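Local structure of 3-dehydroquinate dehydratase (Aquifex aeolicus, 2EGZ) at residues B[75-80]-B[98-103]; B[92-97]-B[135-140]. The protein catalyses the cis-dehydration of 3-dehydroquinate to 3-dehydroshikimate, the third step of the chorismate pathway, through a Schiff base formed with its substrate. All blocks are in the same frame, centred on the assembly; numbering follows the deposited sequence.

Contact 1 of 2, residues B[75-80]-B[98-103]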
# COMPACT_ATOMS: atom_id res chain seq x y z
N GLU B 75 19.34 1.20 5.21
CA GLU B 75 20.75 0.98 5.48
C GLU B 75 20.99 -0.49 5.82
O GLU B 75 21.98 -1.08 5.40
CB GLU B 75 21.22 1.87 6.64
N LEU B 76 20.07 -1.06 6.59
CA LEU B 76 20.19 -2.46 6.98
C LEU B 76 20.19 -3.34 5.73
O LEU B 76 21.00 -4.26 5.62
CB LEU B 76 19.03 -2.85 7.89
CG LEU B 76 19.11 -2.27 9.31
CD1 LEU B 76 17.78 -2.41 10.03
CD2 LEU B 76 20.22 -2.97 10.07
N PHE B 77 19.30 -3.05 4.79
CA PHE B 77 19.22 -3.81 3.55
C PHE B 77 20.52 -3.69 2.75
O PHE B 77 21.07 -4.69 2.28
CB PHE B 77 18.06 -3.32 2.67
CG PHE B 77 16.71 -3.78 3.14
CD1 PHE B 77 16.48 -5.11 3.46
CD2 PHE B 77 15.65 -2.88 3.22
CE1 PHE B 77 15.22 -5.55 3.86
CE2 PHE B 77 14.38 -3.31 3.61
CZ PHE B 77 14.17 -4.65 3.93
N GLU B 78 21.01 -2.46 2.60
CA GLU B 78 22.23 -2.21 1.86
C GLU B 78 23.40 -3.01 2.41
O GLU B 78 24.14 -3.64 1.66
CB GLU B 78 22.60 -0.72 1.92
CG GLU B 78 21.51 0.22 1.44
CD GLU B 78 21.96 1.67 1.43
OE1 GLU B 78 22.45 2.16 2.47
OE2 GLU B 78 21.83 2.32 0.37
N GLU B 79 23.54 -3.00 3.72
CA GLU B 79 24.64 -3.69 4.39
C GLU B 79 24.45 -5.18 4.67
O GLU B 79 25.40 -5.95 4.60
CB GLU B 79 24.95 -2.99 5.71
CG GLU B 79 25.33 -1.53 5.56
CD GLU B 79 26.48 -1.33 4.61
OE1 GLU B 79 27.54 -1.97 4.81
OE2 GLU B 79 26.33 -0.53 3.66
N LEU B 80 23.22 -5.59 4.96
CA LEU B 80 22.97 -6.99 5.30
C LEU B 80 22.41 -7.91 4.21
O LEU B 80 22.56 -9.13 4.31
CB LEU B 80 22.08 -7.06 6.54
CG LEU B 80 22.64 -6.30 7.75
CD1 LEU B 80 21.66 -6.39 8.91
CD2 LEU B 80 23.98 -6.89 8.15
N VAL B 98 14.38 -2.50 -7.29
CA VAL B 98 15.50 -2.60 -8.22
C VAL B 98 16.82 -2.65 -7.47
O VAL B 98 17.71 -3.43 -7.79
CB VAL B 98 15.52 -1.41 -9.21
CG1 VAL B 98 16.72 -1.53 -10.15
CG2 VAL B 98 14.22 -1.37 -10.01
N LYS B 99 16.93 -1.79 -6.46
CA LYS B 99 18.12 -1.69 -5.63
C LYS B 99 18.45 -3.01 -4.92
O LYS B 99 19.57 -3.50 -4.99
CB LYS B 99 17.90 -0.57 -4.60
CG LYS B 99 18.99 -0.40 -3.57
CD LYS B 99 18.69 0.79 -2.68
CE LYS B 99 19.63 0.86 -1.49
NZ LYS B 99 21.05 0.89 -1.90
N LEU B 100 17.46 -3.58 -4.23
CA LEU B 100 17.66 -4.84 -3.52
C LEU B 100 17.90 -6.02 -4.46
O LEU B 100 18.56 -6.99 -4.09
CB LEU B 100 16.47 -5.12 -2.60
CG LEU B 100 16.56 -4.59 -1.16
CD1 LEU B 100 17.05 -3.15 -1.15
CD2 LEU B 100 15.19 -4.68 -0.50
N TYR B 101 17.36 -5.94 -5.67
CA TYR B 101 17.56 -7.00 -6.63
C TYR B 101 19.03 -7.01 -7.07
O TYR B 101 19.67 -8.06 -7.13
CB TYR B 101 16.68 -6.81 -7.87
CG TYR B 101 17.06 -7.73 -9.00
CD1 TYR B 101 16.75 -9.09 -8.96
CD2 TYR B 101 17.80 -7.26 -10.09
CE1 TYR B 101 17.17 -9.96 -9.97
CE2 TYR B 101 18.22 -8.11 -11.11
CZ TYR B 101 17.90 -9.46 -11.04
OH TYR B 101 18.32 -10.31 -12.04
N ASN B 102 19.55 -5.83 -7.38
CA ASN B 102 20.94 -5.72 -7.81
C ASN B 102 21.90 -6.18 -6.71
O ASN B 102 22.85 -6.90 -6.99
CB ASN B 102 21.28 -4.27 -8.19
CG ASN B 102 20.58 -3.82 -9.47
OD1 ASN B 102 20.46 -4.59 -10.42
ND2 ASN B 102 20.13 -2.57 -9.49
N ILE B 103 21.62 -5.78 -5.48
CA ILE B 103 22.45 -6.15 -4.34
C ILE B 103 22.46 -7.67 -4.12
O ILE B 103 23.52 -8.28 -4.03
CB ILE B 103 21.95 -5.48 -3.04
CG1 ILE B 103 22.11 -3.96 -3.15
CG2 ILE B 103 22.73 -6.01 -1.84
CD1 ILE B 103 21.47 -3.18 -2.03

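Contact 2 of 2, residues B[92-97]-B[135-140]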
# COMPACT_ATOMS: atom_id res chain seq x y z
N SER B 92 5.09 -3.47 -2.35
CA SER B 92 4.63 -2.09 -2.18
C SER B 92 5.75 -1.08 -1.93
O SER B 92 5.54 0.12 -2.06
CB SER B 92 3.59 -2.02 -1.06
OG SER B 92 4.11 -2.49 0.17
N SER B 93 6.94 -1.57 -1.57
CA SER B 93 8.09 -0.68 -1.34
C SER B 93 8.86 -0.59 -2.66
O SER B 93 10.04 -0.94 -2.74
CB SER B 93 9.00 -1.26 -0.25
OG SER B 93 8.31 -1.38 0.99
N ARG B 94 8.16 -0.12 -3.68
CA ARG B 94 8.71 0.00 -5.03
C ARG B 94 10.08 0.65 -5.15
O ARG B 94 10.90 0.22 -5.97
CB ARG B 94 7.72 0.77 -5.91
CG ARG B 94 6.34 0.12 -5.99
CD ARG B 94 6.34 -1.09 -6.92
NE ARG B 94 5.03 -1.74 -6.94
CZ ARG B 94 4.63 -2.59 -7.88
NH1 ARG B 94 5.44 -2.89 -8.89
NH2 ARG B 94 3.42 -3.14 -7.82
N GLY B 95 10.35 1.67 -4.34
CA GLY B 95 11.62 2.36 -4.40
C GLY B 95 12.86 1.56 -4.03
O GLY B 95 13.98 1.97 -4.32
N LEU B 96 12.67 0.41 -3.38
CA LEU B 96 13.80 -0.43 -2.97
C LEU B 96 13.97 -1.70 -3.80
O LEU B 96 15.00 -2.35 -3.73
CB LEU B 96 13.64 -0.82 -1.49
CG LEU B 96 13.61 0.33 -0.48
CD1 LEU B 96 13.24 -0.19 0.89
CD2 LEU B 96 14.97 1.02 -0.45
N LEU B 97 12.96 -2.03 -4.60
CA LEU B 97 12.99 -3.24 -5.42
C LEU B 97 14.19 -3.42 -6.34
O LEU B 97 14.94 -4.39 -6.21
CB LEU B 97 11.69 -3.35 -6.24
CG LEU B 97 10.37 -3.43 -5.47
CD1 LEU B 97 9.21 -3.53 -6.45
CD2 LEU B 97 10.37 -4.63 -4.53
N TYR B 135 7.98 -11.63 -10.33
CA TYR B 135 8.90 -12.21 -11.30
C TYR B 135 9.55 -11.13 -12.15
O TYR B 135 10.71 -11.24 -12.53
CB TYR B 135 8.17 -13.21 -12.20
CG TYR B 135 7.70 -14.45 -11.47
CD1 TYR B 135 8.59 -15.21 -10.71
CD2 TYR B 135 6.37 -14.87 -11.55
CE1 TYR B 135 8.16 -16.35 -10.03
CE2 TYR B 135 5.93 -16.01 -10.87
CZ TYR B 135 6.84 -16.74 -10.11
OH TYR B 135 6.41 -17.85 -9.43
N ARG B 136 8.78 -10.08 -12.44
CA ARG B 136 9.28 -8.97 -13.24
C ARG B 136 10.42 -8.24 -12.54
O ARG B 136 11.33 -7.74 -13.20
CB ARG B 136 8.13 -8.00 -13.55
CG ARG B 136 8.53 -6.69 -14.21
CD ARG B 136 7.30 -5.93 -14.72
NE ARG B 136 7.59 -4.53 -15.03
CZ ARG B 136 7.38 -3.52 -14.19
NH1 ARG B 136 6.89 -3.74 -12.98
NH2 ARG B 136 7.67 -2.28 -14.56
N TYR B 137 10.38 -8.18 -11.22
CA TYR B 137 11.43 -7.51 -10.45
C TYR B 137 12.53 -8.48 -10.04
O TYR B 137 13.40 -8.15 -9.23
CB TYR B 137 10.84 -6.84 -9.20
CG TYR B 137 10.16 -5.53 -9.48
CD1 TYR B 137 10.89 -4.36 -9.67
CD2 TYR B 137 8.77 -5.45 -9.58
CE1 TYR B 137 10.26 -3.14 -9.95
CE2 TYR B 137 8.13 -4.25 -9.85
CZ TYR B 137 8.88 -3.10 -10.04
OH TYR B 137 8.24 -1.91 -10.31
N GLY B 138 12.48 -9.69 -10.60
CA GLY B 138 13.49 -10.70 -10.34
C GLY B 138 13.50 -11.40 -8.98
O GLY B 138 14.54 -11.88 -8.55
N GLY B 139 12.36 -11.47 -8.31
CA GLY B 139 12.34 -12.13 -7.02
C GLY B 139 11.38 -13.29 -6.95
O GLY B 139 10.72 -13.64 -7.94
N ILE B 140 11.31 -13.92 -5.78
CA ILE B 140 10.40 -15.03 -5.55
C ILE B 140 9.16 -14.39 -4.96
O ILE B 140 9.17 -13.91 -3.83
CB ILE B 140 10.97 -16.02 -4.53
CG1 ILE B 140 12.32 -16.56 -5.01
CG2 ILE B 140 9.98 -17.16 -4.31
CD1 ILE B 140 13.04 -17.41 -3.98

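Contact 1 of 2, residues B[75-80]-B[98-103]
F77 and L100 meet between two neighbouring outer helices of the (beta/alpha)8 barrel of type I dehydroquinase. Segment 75-80 is the C-terminal part of helix 73-80, and segment 98-103 lies within helix 94-107. The two run nearly parallel, with their axes 18° apart and 10.1 Å at closest approach. Strand 86-90 lies between them in the chain, as in the alternating strands and helices of the barrel.

The inner layer is apolar. L100 lays its CD2 methyl over one face of the F77 ring, above the ring centre. CD2 lies 4.1 Å from the ring centroid and only 11° off the ring normal, a CH-pi contact. The other methyl meets the stem of F77: L100 CD1 is 4.0 Å from F77 CB. One branched end thus packs against both the ring and its stem. F77 and L100 also reach I89 of strand 86-90, which places this layer against the barrel strands.

I103 sits one turn further along. Its CD1 comes to 4.1 Å from E78 CA and so packs against the backbone of the facing helix. The same side chain touches S81 and P82 just past the end of helix 73-80.

The outer layer is polar. K99 NZ donates to E78 OE2 at 2.8 Å, a salt bridge that uses the anti lone pair of that oxygen. K99 starts with CG anti to the backbone N (chi1 175°) and stays extended until it bends at its last torsion. The aliphatic part joins in: K99 CE is 3.5 Å from E78 CG. E78 and K99 are partly exposed, so solvent probably weakens the attraction between their charges. The F77-L100 packing is buried and does not depend on charge, and the ion pair is a partly exposed addition to it.

Contact 2 of 2, residues B[92-97]-B[135-140]
L97 and Y137 make the apolar part of this contact. The CD1 methyl of L97 stands over the centre of one face of the Y137 ring. It is 3.4 Å from the ring centroid and 3° off the normal, a close CH-pi contact almost on the ring normal. L97 CB lies over the CD1 side of the same face, 3.7 Å from Y137 CD1. With CG of L97 anti to the carbonyl carbon and CD1 extended beyond it, CD1 reaches over the ring. The side chain also rests on L91 and on I89 of strand 86-90.

The contact joins the start of helix 94-107 to the end of helix 124-136, neighbouring outer helices of the TIM barrel. Y137 is the first residue to leave helical geometry. G138 follows with positive phi as the C-prime residue of a Schellman motif, in which G138 N bonds Y135 O at 3.0 Å. The chain then enters strand 140-146.

The polar part involves R94. Its NH1 gives a weak hydrogen bond to Y137 OH, 3.3 Å long with an angle of 147° at the hydrogen. The hydroxyl lies in the guanidinium plane at its edge. The guanidinium and ring planes are 70° apart, and R94 NH1 comes to 3.2 Å from Y137 CE2 at the ring edge.

R94 NH1 and R136 NH1 are 4.4 Å apart. Both form salt bridges with E133 OE1, so the carboxylate probably offsets the like charges.

How the contacts relate
The two contacts have centres about 12 Å apart and lie on the same side of the chain's centre. Helix 94-107 belongs to both: its first residues serve contact 2 and the following turns serve contact 1. Along the chain the segments alternate: 75-80, 92-97, 98-103, then 135-140. Helix 94-107 therefore packs against helix 73-80 before it and helix 124-136 after it, as in the outer layer of a TIM barrel. The contacts also touch directly. Y101 CD1 is 3.5 Å from Y137 O, and F77 CE2 is 4.3 Å from L96 CD1. Together they join three consecutive helices outside the barrel strands.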